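Local coordinates for RRNA methyltransferase (Streptomyces viridochromogenes, PDB 1O9G), which methylates N1 of guanine-2535 in 23S ribosomal RNA with S-adenosyl-L-methionine as methyl donor, conferring resistance to the orthosomycin antibiotic avilamycin, at residues D57-S62 against V172-P177. The protein carries 3 engineered substitutions. Residues are numbered along the deposited sequence; the frame is centred on the assembly and turned at random.
Sequences DPCCGS and VLTDLP
With CG of Asp57 anti to its backbone nitrogen (chi1 -173°) and OG1 of Thr174 placed likewise (chi1 -164°), the carboxylate and the hydroxyl are brought together. The two side chains cross at about a right angle, and Thr174 OG1 donates a hydrogen bond of 2.7 Å to Asp57 OD1. The hydroxyl approaches on the syn side of the carboxylate, 33° out of its plane. Asp57 OD1 has a second donor, Cys59 N at 3.0 Å, which comes from the anti side and the opposite face; this bond closes an Asx turn just where strand 53-57 ends. The other oxygen, Asp57 OD2, accepts from water 1, which also donates to Cys59 O and receives the N-H of Asp175. Water 2 continues the bridge, donating to Cys59 O at 2.8 Å and to Asp175 O at 2.6 Å, so the diverging backbones remain connected through solvent.

The methylene of Cys59 also rests against the hydroxyl, with Cys59 CB 3.3 Å from Thr174 OG1. Apolar contacts flank this polar centre. Pro58 CD lies 3.6 Å from Val172 CG1, with Leu200 of helix 190-203 touching both residues. Farther along, Cys59 CB approaches the ring atom CD of Pro177 at 4.1 Å.

Strands 53-57 and 171-175 are parallel neighbours in the central sheet of a Rossmann-like methyltransferase, and the contact lies where their C-terminal ends part. The DPCCGS sequence running on from Asp57 is consistent with the glycine-rich loop of the first methyltransferase motif, which commonly borders the S-adenosyl-L-methionine pocket. Chemically, the two opposed donors on OD1 and the water on OD2 restrict rotation of the buried carboxylate and probably stabilise its negative charge.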
loop_
_atom_site.group_PDB
_atom_site.type_symbol
_atom_site.label_atom_id
_atom_site.label_comp_id
_atom_site.label_asym_id
_atom_site.label_seq_id
_atom_site.Cartn_x
_atom_site.Cartn_y
_atom_site.Cartn_z
ATOM N N ASP A 57 3.667 3.980 1.912
ATOM C CA ASP A 57 2.523 3.690 2.747
ATOM C C ASP A 57 2.923 3.973 4.192
ATOM O O ASP A 57 3.653 3.185 4.808
ATOM C CB ASP A 57 2.070 2.256 2.587
ATOM C CG ASP A 57 0.793 1.971 3.314
ATOM O OD1 ASP A 57 0.406 2.755 4.226
ATOM O OD2 ASP A 57 0.099 0.977 3.011
ATOM N N PRO A 58 2.518 5.140 4.708
ATOM C CA PRO A 58 2.860 5.594 6.067
ATOM C C PRO A 58 1.949 5.071 7.179
ATOM O O PRO A 58 2.125 5.438 8.348
ATOM C CB PRO A 58 2.725 7.111 5.970
ATOM C CG PRO A 58 1.579 7.305 5.025
ATOM C CD PRO A 58 1.769 6.190 3.998
ATOM N N CYS A 59 0.972 4.245 6.821
ATOM C CA CYS A 59 0.154 3.512 7.784
ATOM C C CYS A 59 0.059 2.093 7.299
ATOM O O CYS A 59 -1.009 1.571 7.009
ATOM C CB CYS A 59 -1.237 4.089 7.962
ATOM S SG CYS A 59 -1.315 5.855 8.186
ATOM N N CYS A 60 1.208 1.439 7.204
ATOM C CA CYS A 60 1.282 0.253 6.392
ATOM C C CYS A 60 0.604 -0.990 6.955
ATOM O O CYS A 60 0.356 -1.931 6.200
ATOM C CB CYS A 60 2.747 -0.069 6.056
ATOM S SG CYS A 60 3.773 -0.571 7.447
ATOM N N GLY A 61 0.320 -1.020 8.258
ATOM C CA GLY A 61 -0.281 -2.180 8.861
ATOM C C GLY A 61 0.540 -3.408 8.603
ATOM O O GLY A 61 1.743 -3.396 8.820
ATOM N N SER A 62 -0.123 -4.448 8.116
ATOM C CA SER A 62 0.514 -5.727 7.808
ATOM C C SER A 62 1.421 -5.686 6.601
ATOM O O SER A 62 2.097 -6.667 6.297
ATOM C CB SER A 62 -0.572 -6.771 7.527
ATOM O OG SER A 62 -1.211 -6.539 6.276
ATOM N N VAL A 172 1.649 8.601 -2.168
ATOM C CA VAL A 172 1.306 7.981 -0.899
ATOM C C VAL A 172 -0.020 7.258 -1.129
ATOM O O VAL A 172 -0.943 7.806 -1.710
ATOM C CB VAL A 172 1.140 9.021 0.188
ATOM C CG1 VAL A 172 0.429 8.398 1.427
ATOM C CG2 VAL A 172 2.468 9.629 0.533
ATOM N N LEU A 173 -0.110 6.023 -0.655
ATOM C CA LEU A 173 -1.354 5.260 -0.775
ATOM C C LEU A 173 -1.483 4.470 0.509
ATOM O O LEU A 173 -0.613 3.688 0.849
ATOM C CB LEU A 173 -1.350 4.377 -2.020
ATOM C CG LEU A 173 -2.662 3.737 -2.464
ATOM C CD1 LEU A 173 -2.581 3.328 -3.938
ATOM C CD2 LEU A 173 -3.046 2.543 -1.630
ATOM N N THR A 174 -2.563 4.719 1.244
ATOM C CA THR A 174 -2.765 4.052 2.502
ATOM C C THR A 174 -4.240 3.825 2.823
ATOM O O THR A 174 -5.096 4.594 2.450
ATOM C CB THR A 174 -2.034 4.833 3.606
ATOM O OG1 THR A 174 -1.905 4.019 4.768
ATOM C CG2 THR A 174 -2.794 6.101 3.989
ATOM N N ASP A 175 -4.482 2.723 3.512
ATOM C CA ASP A 175 -5.764 2.358 4.059
ATOM C C ASP A 175 -5.742 2.828 5.498
ATOM O O ASP A 175 -4.855 2.452 6.278
ATOM C CB ASP A 175 -5.927 0.830 3.970
ATOM C CG ASP A 175 -7.305 0.344 4.323
ATOM O OD1 ASP A 175 -8.284 1.116 4.264
ATOM O OD2 ASP A 175 -7.489 -0.834 4.703
ATOM N N LEU A 176 -6.694 3.661 5.871
ATOM C CA LEU A 176 -6.609 4.339 7.163
ATOM C C LEU A 176 -6.709 3.318 8.292
ATOM O O LEU A 176 -7.459 2.345 8.188
ATOM C CB LEU A 176 -7.658 5.446 7.276
ATOM C CG LEU A 176 -7.463 6.638 6.329
ATOM C CD1 LEU A 176 -8.560 7.670 6.444
ATOM C CD2 LEU A 176 -6.079 7.280 6.527
ATOM N N PRO A 177 -5.898 3.491 9.335
ATOM C CA PRO A 177 -5.853 2.519 10.426
ATOM C C PRO A 177 -7.128 2.537 11.222
ATOM O O PRO A 177 -7.700 3.587 11.439
ATOM C CB PRO A 177 -4.661 2.974 11.285
ATOM C CG PRO A 177 -4.309 4.354 10.835
ATOM C CD PRO A 177 -4.961 4.613 9.535
HETATM O O HOH W 1 -2.183 0.956 4.340
HETATM O O HOH W 2 -3.550 1.193 8.143
#